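Catalytic domain of the nuclear inclusion protein A (nia) (Tobacco etch virus, PDB 1LVM) cleaves peptide bonds as a chymotrypsin-type cysteine protease, probably serving to process the viral polyprotein at specific sites. Local coordinates at residues S24-L29 with V120-Q125; G46-T51 with I92-K97; E114-L119 with T136-P141. The protein carries 1 engineered substitution. One frame throughout, in Å; residues are numbered along the deposited sequence.

Contact 1: residues S24-L29 with V120-Q125; sequences STICHL and VTTNFQ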
loop_
_atom_site.group_PDB
_atom_site.type_symbol
_atom_site.label_atom_id
_atom_site.label_comp_id
_atom_site.label_asym_id
_atom_site.label_seq_id
_atom_site.Cartn_x
_atom_site.Cartn_y
_atom_site.Cartn_z
ATOM N N SER A 24 3.976 2.079 12.241
ATOM C CA SER A 24 3.120 2.938 13.066
ATOM C C SER A 24 2.245 3.843 12.192
ATOM O O SER A 24 1.270 4.442 12.673
ATOM C CB SER A 24 3.950 3.754 14.085
ATOM O OG SER A 24 4.827 4.637 13.440
ATOM N N THR A 25 2.553 3.911 10.904
ATOM C CA THR A 25 1.729 4.755 10.000
ATOM C C THR A 25 0.729 3.934 9.195
ATOM O O THR A 25 -0.090 4.505 8.448
ATOM C CB THR A 25 2.563 5.510 8.967
ATOM O OG1 THR A 25 3.117 4.563 8.020
ATOM C CG2 THR A 25 3.718 6.250 9.637
ATOM N N ILE A 26 0.778 2.620 9.325
ATOM C CA ILE A 26 -0.153 1.784 8.553
ATOM C C ILE A 26 -1.561 1.804 9.136
ATOM O O ILE A 26 -1.733 1.855 10.360
ATOM C CB ILE A 26 0.398 0.342 8.483
ATOM C CG1 ILE A 26 1.679 0.379 7.695
ATOM C CG2 ILE A 26 -0.721 -0.630 7.962
ATOM C CD1 ILE A 26 2.394 -1.014 7.626
ATOM N N CYS A 27 -2.566 1.913 8.256
ATOM C CA CYS A 27 -3.934 1.891 8.670
ATOM C C CYS A 27 -4.640 0.771 7.988
ATOM O O CYS A 27 -4.291 0.384 6.842
ATOM C CB CYS A 27 -4.671 3.182 8.190
ATOM S SG CYS A 27 -3.980 4.766 8.782
ATOM N N HIS A 28 -5.662 0.270 8.653
ATOM C CA HIS A 28 -6.494 -0.767 8.043
ATOM C C HIS A 28 -7.762 -0.057 7.557
ATOM O O HIS A 28 -8.408 0.653 8.327
ATOM C CB HIS A 28 -6.901 -1.851 9.002
ATOM C CG HIS A 28 -7.483 -3.031 8.285
ATOM N ND1 HIS A 28 -8.763 -3.495 8.514
ATOM C CD2 HIS A 28 -6.965 -3.824 7.308
ATOM C CE1 HIS A 28 -9.004 -4.527 7.719
ATOM N NE2 HIS A 28 -7.931 -4.747 6.976
ATOM N N LEU A 29 -8.130 -0.300 6.291
ATOM C CA LEU A 29 -9.250 0.386 5.642
ATOM C C LEU A 29 -10.351 -0.573 5.216
ATOM O O LEU A 29 -10.067 -1.600 4.588
ATOM C CB LEU A 29 -8.702 1.082 4.362
ATOM C CG LEU A 29 -7.425 1.952 4.555
ATOM C CD1 LEU A 29 -6.966 2.587 3.257
ATOM C CD2 LEU A 29 -7.691 3.098 5.512
ATOM N N VAL A 120 6.176 -5.122 5.132
ATOM C CA VAL A 120 5.914 -4.655 6.492
ATOM C C VAL A 120 4.471 -4.460 6.751
ATOM O O VAL A 120 3.774 -3.925 5.899
ATOM C CB VAL A 120 6.687 -3.322 6.740
ATOM C CG1 VAL A 120 6.315 -2.718 8.212
ATOM C CG2 VAL A 120 8.207 -3.677 6.680
ATOM N N THR A 121 3.995 -4.943 7.897
ATOM C CA THR A 121 2.619 -4.760 8.222
ATOM C C THR A 121 2.467 -4.425 9.696
ATOM O O THR A 121 3.436 -4.270 10.408
ATOM C CB THR A 121 1.789 -6.018 7.821
ATOM O OG1 THR A 121 2.144 -7.171 8.603
ATOM C CG2 THR A 121 2.048 -6.354 6.359
ATOM N N THR A 122 1.215 -4.327 10.141
ATOM C CA THR A 122 0.910 -3.995 11.517
ATOM C C THR A 122 -0.256 -4.942 11.895
ATOM O O THR A 122 -1.190 -5.156 11.102
ATOM C CB THR A 122 0.394 -2.511 11.662
ATOM O OG1 THR A 122 1.399 -1.613 11.176
ATOM C CG2 THR A 122 0.188 -2.153 13.125
ATOM N N ASN A 123 -0.181 -5.474 13.086
ATOM C CA ASN A 123 -1.228 -6.335 13.597
ATOM C C ASN A 123 -2.129 -5.492 14.514
ATOM O O ASN A 123 -1.692 -4.993 15.592
ATOM C CB ASN A 123 -0.632 -7.506 14.381
ATOM C CG ASN A 123 -1.668 -8.569 14.717
ATOM O OD1 ASN A 123 -2.846 -8.403 14.439
ATOM N ND2 ASN A 123 -1.229 -9.660 15.315
ATOM N N PHE A 124 -3.388 -5.348 14.077
ATOM C CA PHE A 124 -4.412 -4.587 14.796
ATOM C C PHE A 124 -5.288 -5.423 15.732
ATOM O O PHE A 124 -5.942 -4.877 16.639
ATOM C CB PHE A 124 -5.297 -3.852 13.800
ATOM C CG PHE A 124 -4.640 -2.667 13.200
ATOM C CD1 PHE A 124 -4.391 -1.539 13.994
ATOM C CD2 PHE A 124 -4.299 -2.637 11.841
ATOM C CE1 PHE A 124 -3.830 -0.373 13.463
ATOM C CE2 PHE A 124 -3.714 -1.458 11.296
ATOM C CZ PHE A 124 -3.495 -0.323 12.116
ATOM N N GLN A 125 -5.329 -6.737 15.524
ATOM C CA GLN A 125 -6.137 -7.543 16.451
ATOM C C GLN A 125 -5.536 -7.594 17.864
ATOM O O GLN A 125 -6.261 -7.841 18.832
ATOM C CB GLN A 125 -6.385 -8.969 15.940
ATOM C CG GLN A 125 -5.215 -9.620 15.276
ATOM C CD GLN A 125 -5.348 -9.611 13.763
ATOM O OE1 GLN A 125 -5.875 -8.659 13.169
ATOM N NE2 GLN A 125 -4.860 -10.669 13.127
#
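The edge of the F124 ring is aimed at a backbone carbonyl: F124 CZ lies 3.3 Å from I26 O, with the oxygen close to the ring plane, so an aromatic C-H faces the acceptor. The two strands do not pair here; their axes cross at 66°, 7.4 Å apart, and side chains rather than backbone hydrogen bonds bridge the gap. With F124 CG anti to the carbonyl carbon (chi1 -75°), the ring reaches across to the backbone of I26 to H28. F124 CE2 comes within 3.7 Å of H28 N, and F124 CD2 within 3.9 Å of H28 CB. The imidazole of H28 turns away from this meeting and finds the ring of Y41. T122 sits behind the phenyl ring, its CG2 over one face toward the rim, while I26 O keeps to the edge.

The second half of the contact is made by I26, whose extended outer chain slides past T122 in the opposite direction. I26 CB is 3.5 Å from T122 OG1, a van der Waals approach of carbon to oxygen; the hydroxyl itself is hydrogen-bonded to S23 O, which gives the buried T122 its polar partner. The CD1 tip of I26 continues to the backbone, 3.7 Å from V120 O and 3.8 Å from T121 CA, with V120 CG1 a little farther on.

Strand 26-33 belongs to one sheet and strand 116-123 to the second barrel, making this a seam between the two halves of the fold. Helix 20-23 leads into it, Y41 of strand 36-45 packs on I26, Q66 of strand 62-67 touches F124, and V133 of strand 130-142 lies against V120.

Contact 2: residues G46-T51 with I92-K97; sequences GPFIIT and IIRMPK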
loop_
_atom_site.group_PDB
_atom_site.type_symbol
_atom_site.label_atom_id
_atom_site.label_comp_id
_atom_site.label_asym_id
_atom_site.label_seq_id
_atom_site.Cartn_x
_atom_site.Cartn_y
_atom_site.Cartn_z
ATOM N N GLY A 46 1.274 12.633 6.757
ATOM C CA GLY A 46 0.581 13.892 6.899
ATOM C C GLY A 46 -0.916 13.641 6.944
ATOM O O GLY A 46 -1.427 12.699 7.587
ATOM N N PRO A 47 -1.684 14.457 6.177
ATOM C CA PRO A 47 -3.136 14.325 6.153
ATOM C C PRO A 47 -3.587 13.267 5.143
ATOM O O PRO A 47 -4.790 13.083 4.904
ATOM C CB PRO A 47 -3.566 15.709 5.717
ATOM C CG PRO A 47 -2.589 16.078 4.746
ATOM C CD PRO A 47 -1.255 15.603 5.358
ATOM N N PHE A 48 -2.610 12.574 4.558
ATOM C CA PHE A 48 -2.919 11.578 3.511
ATOM C C PHE A 48 -2.832 10.147 3.936
ATOM O O PHE A 48 -2.145 9.797 4.919
ATOM C CB PHE A 48 -1.934 11.740 2.341
ATOM C CG PHE A 48 -1.790 13.170 1.833
ATOM C CD1 PHE A 48 -2.932 13.928 1.529
ATOM C CD2 PHE A 48 -0.539 13.746 1.657
ATOM C CE1 PHE A 48 -2.816 15.252 1.057
ATOM C CE2 PHE A 48 -0.387 15.070 1.184
ATOM C CZ PHE A 48 -1.542 15.835 0.881
ATOM N N ILE A 49 -3.537 9.283 3.196
ATOM C CA ILE A 49 -3.413 7.835 3.380
ATOM C C ILE A 49 -3.155 7.338 1.921
ATOM O O ILE A 49 -3.936 7.593 1.010
ATOM C CB ILE A 49 -4.679 7.171 3.921
ATOM C CG1 ILE A 49 -4.901 7.623 5.375
ATOM C CG2 ILE A 49 -4.518 5.591 3.888
ATOM C CD1 ILE A 49 -6.057 6.860 6.079
ATOM N N ILE A 50 -2.056 6.637 1.727
ATOM C CA ILE A 50 -1.656 6.133 0.385
ATOM C C ILE A 50 -2.133 4.708 0.382
ATOM O O ILE A 50 -1.822 3.966 1.318
ATOM C CB ILE A 50 -0.100 6.137 0.229
ATOM C CG1 ILE A 50 0.421 7.576 0.257
ATOM C CG2 ILE A 50 0.298 5.476 -1.161
ATOM C CD1 ILE A 50 1.786 7.716 0.791
ATOM N N THR A 51 -2.900 4.323 -0.628
ATOM C CA THR A 51 -3.453 2.961 -0.644
ATOM C C THR A 51 -3.743 2.511 -2.079
ATOM O O THR A 51 -3.354 3.205 -3.065
ATOM C CB THR A 51 -4.690 2.849 0.273
ATOM O OG1 THR A 51 -5.082 1.480 0.384
ATOM C CG2 THR A 51 -5.931 3.687 -0.291
ATOM N N ILE A 92 -4.222 8.433 -3.599
ATOM C CA ILE A 92 -3.961 9.066 -2.272
ATOM C C ILE A 92 -5.258 9.670 -1.802
ATOM O O ILE A 92 -5.920 10.366 -2.562
ATOM C CB ILE A 92 -2.921 10.192 -2.336
ATOM C CG1 ILE A 92 -1.655 9.687 -3.009
ATOM C CG2 ILE A 92 -2.650 10.744 -0.894
ATOM C CD1 ILE A 92 -0.634 10.826 -3.357
ATOM N N ILE A 93 -5.650 9.332 -0.580
ATOM C CA ILE A 93 -6.874 9.895 0.048
ATOM C C ILE A 93 -6.473 11.036 0.953
ATOM O O ILE A 93 -5.499 10.899 1.745
ATOM C CB ILE A 93 -7.469 8.862 0.960
ATOM C CG1 ILE A 93 -7.851 7.631 0.155
ATOM C CG2 ILE A 93 -8.685 9.400 1.704
ATOM C CD1 ILE A 93 -8.277 6.476 1.102
ATOM N N ARG A 94 -7.169 12.166 0.854
ATOM C CA ARG A 94 -6.852 13.234 1.800
ATOM C C ARG A 94 -7.897 13.072 2.921
ATOM O O ARG A 94 -9.099 13.149 2.668
ATOM C CB ARG A 94 -6.954 14.610 1.123
ATOM C CG ARG A 94 -6.555 15.710 2.065
ATOM C CD ARG A 94 -6.608 17.134 1.462
ATOM N NE ARG A 94 -6.175 18.005 2.541
ATOM C CZ ARG A 94 -4.974 18.564 2.640
ATOM N NH1 ARG A 94 -4.069 18.374 1.695
ATOM N NH2 ARG A 94 -4.653 19.259 3.725
ATOM N N MET A 95 -7.471 12.835 4.155
ATOM C CA MET A 95 -8.439 12.693 5.227
ATOM C C MET A 95 -8.902 14.105 5.711
ATOM O O MET A 95 -8.170 15.088 5.622
ATOM C CB MET A 95 -7.819 11.909 6.389
ATOM C CG MET A 95 -7.482 10.450 6.005
ATOM S SD MET A 95 -8.981 9.506 5.591
ATOM C CE MET A 95 -9.802 9.302 7.155
ATOM N N PRO A 96 -10.104 14.156 6.242
ATOM C CA PRO A 96 -10.655 15.433 6.732
ATOM C C PRO A 96 -9.849 15.958 7.919
ATOM O O PRO A 96 -9.132 15.194 8.544
ATOM C CB PRO A 96 -12.078 15.076 7.088
ATOM C CG PRO A 96 -12.023 13.592 7.430
ATOM C CD PRO A 96 -11.080 13.065 6.348
ATOM N N LYS A 97 -9.972 17.249 8.242
ATOM C CA LYS A 97 -9.199 17.825 9.340
ATOM C C LYS A 97 -9.372 17.220 10.700
ATOM O O LYS A 97 -8.469 17.304 11.565
ATOM C CB LYS A 97 -9.466 19.312 9.445
ATOM C CG LYS A 97 -8.850 20.060 8.294
ATOM C CD LYS A 97 -9.179 21.531 8.369
ATOM C CE LYS A 97 -8.360 22.300 7.360
ATOM N NZ LYS A 97 -8.490 23.753 7.644
#
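The first torsions bring together the ends of F48 and R94, a cross-strand pair: F48 CG stands anti to its carbonyl carbon (chi1 -50°), whereas R94 CG is anti to the backbone N (chi1 -177°) and the chain then runs straight from CG to NE. The arginine is thereby carried obliquely across the end of the phenyl ring, with R94 NH1 3.4 Å from F48 CE1. The guanidinium and ring planes are 82° apart, nearly perpendicular, and P47 fills the angle between them. Its CG lies over the centre of the F48 ring and also over one face of the guanidinium, 3.9 Å from R94 NH2.

Beneath these side chains is a regular antiparallel pairing. I49 and I93 form the hydrogen-bonded pair, with I49 N to I93 O and I93 N to I49 O both 2.9 Å. The ladder extends one rung beyond the strands through M95 N to P47 O at 2.8 Å. F48 with R94 and I50 with I92 are the non-hydrogen-bonded pairs; on their face I92 CG2 presses on F48 CB at 3.5 Å, and W206 packs against F48, I92 and R94.

I49 and I93 share the other, apolar face. At its ends I49 CD1 touches M95 CG at 3.9 Å, the methionine chain being bent at both of its later torsions, and T51 CG2 meets I93 CD1. T51 OG1 is hydrogen-bonded to Y41 O.

M95 and the adjacent P96 also pack on apolar side chains of the bound peptide. The chemistry implies a division of labour: main-chain bonds set the register, P47 covers one face of the guanidinium while F48 meets its NH1 end obliquely, and the packing of I49 on M95 is continued by the contact of M95 with the peptide.

Contact 3: residues E114-L119 with T136-P141; sequences EERICL and TSCTFP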
loop_
_atom_site.group_PDB
_atom_site.type_symbol
_atom_site.label_atom_id
_atom_site.label_comp_id
_atom_site.label_asym_id
_atom_site.label_seq_id
_atom_site.Cartn_x
_atom_site.Cartn_y
_atom_site.Cartn_z
ATOM N N GLU A 114 16.519 -6.029 -8.925
ATOM C CA GLU A 114 17.263 -6.960 -8.132
ATOM C C GLU A 114 17.488 -6.592 -6.668
ATOM O O GLU A 114 18.103 -7.350 -5.920
ATOM C CB GLU A 114 18.586 -7.251 -8.880
ATOM C CG GLU A 114 19.121 -8.634 -8.610
ATOM C CD GLU A 114 19.780 -9.272 -9.834
ATOM O OE1 GLU A 114 20.411 -8.549 -10.649
ATOM O OE2 GLU A 114 19.670 -10.510 -9.955
ATOM N N GLU A 115 16.949 -5.467 -6.213
ATOM C CA GLU A 115 17.195 -5.153 -4.818
ATOM C C GLU A 115 16.373 -5.998 -3.855
ATOM O O GLU A 115 15.322 -6.584 -4.200
ATOM C CB GLU A 115 16.970 -3.659 -4.554
ATOM C CG GLU A 115 15.525 -3.260 -4.545
ATOM C CD GLU A 115 15.359 -1.813 -4.079
ATOM O OE1 GLU A 115 16.077 -1.369 -3.158
ATOM O OE2 GLU A 115 14.512 -1.110 -4.633
ATOM N N ARG A 116 16.869 -6.081 -2.623
ATOM C CA ARG A 116 16.220 -6.851 -1.580
ATOM C C ARG A 116 15.148 -6.050 -0.829
ATOM O O ARG A 116 15.438 -4.953 -0.368
ATOM C CB ARG A 116 17.252 -7.330 -0.532
ATOM C CG ARG A 116 18.339 -8.262 -1.164
ATOM C CD ARG A 116 19.464 -8.551 -0.143
ATOM N NE ARG A 116 19.009 -9.411 0.959
ATOM C CZ ARG A 116 18.883 -10.740 0.904
ATOM N NH1 ARG A 116 19.186 -11.414 -0.212
ATOM N NH2 ARG A 116 18.432 -11.407 1.968
ATOM N N ILE A 117 13.943 -6.609 -0.740
ATOM C CA ILE A 117 12.844 -5.940 -0.071
ATOM C C ILE A 117 12.160 -6.859 0.904
ATOM O O ILE A 117 12.316 -8.095 0.813
ATOM C CB ILE A 117 11.803 -5.424 -1.107
ATOM C CG1 ILE A 117 11.215 -6.598 -1.934
ATOM C CG2 ILE A 117 12.499 -4.413 -2.053
ATOM C CD1 ILE A 117 10.124 -6.156 -3.038
ATOM N N CYS A 118 11.435 -6.276 1.869
ATOM C CA CYS A 118 10.628 -7.082 2.760
ATOM C C CYS A 118 9.261 -6.370 2.831
ATOM O O CYS A 118 9.071 -5.227 2.397
ATOM C CB CYS A 118 11.258 -7.220 4.183
ATOM S SG CYS A 118 11.457 -5.576 4.998
ATOM N N LEU A 119 8.298 -7.105 3.304
ATOM C CA LEU A 119 6.955 -6.618 3.426
ATOM C C LEU A 119 6.694 -6.316 4.886
ATOM O O LEU A 119 6.876 -7.164 5.758
ATOM C CB LEU A 119 5.974 -7.678 2.937
ATOM C CG LEU A 119 4.484 -7.292 2.923
ATOM C CD1 LEU A 119 4.238 -6.318 1.827
ATOM C CD2 LEU A 119 3.621 -8.501 2.667
ATOM N N THR A 136 12.905 -11.661 3.386
ATOM C CA THR A 136 13.361 -10.887 2.244
ATOM C C THR A 136 13.278 -11.556 0.894
ATOM O O THR A 136 13.607 -12.727 0.746
ATOM C CB THR A 136 14.833 -10.507 2.490
ATOM O OG1 THR A 136 14.904 -9.770 3.695
ATOM C CG2 THR A 136 15.358 -9.637 1.371
ATOM N N SER A 137 12.860 -10.779 -0.098
ATOM C CA SER A 137 12.773 -11.274 -1.472
ATOM C C SER A 137 13.515 -10.290 -2.409
ATOM O O SER A 137 13.622 -9.122 -2.080
ATOM C CB SER A 137 11.286 -11.300 -1.842
ATOM O OG SER A 137 11.052 -11.405 -3.237
ATOM N N CYS A 138 14.083 -10.758 -3.536
ATOM C CA CYS A 138 14.625 -9.807 -4.517
ATOM C C CYS A 138 13.374 -9.387 -5.374
ATOM O O CYS A 138 12.288 -9.955 -5.237
ATOM C CB CYS A 138 15.712 -10.441 -5.400
ATOM S SG CYS A 138 17.282 -10.737 -4.496
ATOM N N THR A 139 13.536 -8.396 -6.229
ATOM C CA THR A 139 12.419 -7.887 -7.021
ATOM C C THR A 139 12.846 -7.458 -8.384
ATOM O O THR A 139 14.005 -7.034 -8.573
ATOM C CB THR A 139 11.730 -6.690 -6.244
ATOM O OG1 THR A 139 10.515 -6.316 -6.892
ATOM C CG2 THR A 139 12.653 -5.476 -6.122
ATOM N N PHE A 140 11.908 -7.590 -9.339
ATOM C CA PHE A 140 12.102 -7.206 -10.719
ATOM C C PHE A 140 10.868 -6.610 -11.322
ATOM O O PHE A 140 9.759 -6.972 -10.929
ATOM C CB PHE A 140 12.483 -8.429 -11.583
ATOM C CG PHE A 140 13.661 -9.163 -11.091
ATOM C CD1 PHE A 140 13.510 -10.114 -10.070
ATOM C CD2 PHE A 140 14.926 -8.963 -11.682
ATOM C CE1 PHE A 140 14.594 -10.865 -9.651
ATOM C CE2 PHE A 140 16.039 -9.716 -11.269
ATOM C CZ PHE A 140 15.860 -10.670 -10.249
ATOM N N PRO A 141 11.030 -5.685 -12.307
ATOM C CA PRO A 141 9.800 -5.135 -12.891
ATOM C C PRO A 141 9.110 -6.153 -13.773
ATOM O O PRO A 141 9.767 -6.948 -14.465
ATOM C CB PRO A 141 10.285 -3.999 -13.746
ATOM C CG PRO A 141 11.624 -4.505 -14.207
ATOM C CD PRO A 141 12.208 -5.074 -12.930
#
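I117 and S137 hold the tight part of this contact, a hydrogen-bonded antiparallel pair in which I117 N to S137 O and S137 N to I117 O are each 2.9 Å and nearly straight. I117 CG1 lies between its backbone N and carbonyl carbon (chi1 60°), which carries CD1 across the pairing to 3.6 Å from T139 CB; the two side chains cross at about a right angle, and F187 packs on both. Buried hydroxyls here have partners: S137 OG donates to C138 O at 2.8 Å and also bonds W151 N, while T139 OG1 is bonded to K149 O.

The side of R116 and E114 is exposed to solvent, and its contacts are made by long, bent side chains rather than by a buried core. R116, bent at its third torsion, folds over T136, whose CG2 lies under one guanidinium face, offset toward its rim, and only 3.5 Å from R116 CB. Toward E114 the pairing departs from regular geometry, but E114 N still reaches T139 O at 2.7 Å, with a bent N-H...O angle of 141°. The exposed carboxylate of E114 runs beside the F140 ring, E114 OE2 standing at its edge 3.8 Å from F140 CZ, with the two planes 63° apart. E115, by contrast, is buried, and its carboxylate is held by R109 in a salt bridge and by Q112 N and S165 OG.

The two strands form a beta hairpin, with I117 and T139 packed on F187 of the same barrel and R116 and E114 exposed. Strands 116-123 and 130-142 are neighbours in the six-stranded antiparallel barrel that forms one half of the chymotrypsin-like fold.

Contact 1 joins the other two. Its segment 24-29 shares a sheet with both strands of contact 2, the centres being about 15 Å apart, and the two touch directly: L29 CD1 packs at 3.6 Å from T51 OG1, and C27 SG at 4.0 Å from I49 CD1. Its segment 120-125 continues strand 116-123 out of contact 3, about 21 Å away between centres. Contacts 2 and 3 lie on opposite sides of the chain's centre, about 27 Å between centres. Segment 92-97 meets the bound peptide through M95 and P96, while contact 3 forms part of the wall of the other barrel. As in other chymotrypsin-like proteases, the active site probably lies in the cleft between the two barrels that contact 1 joins.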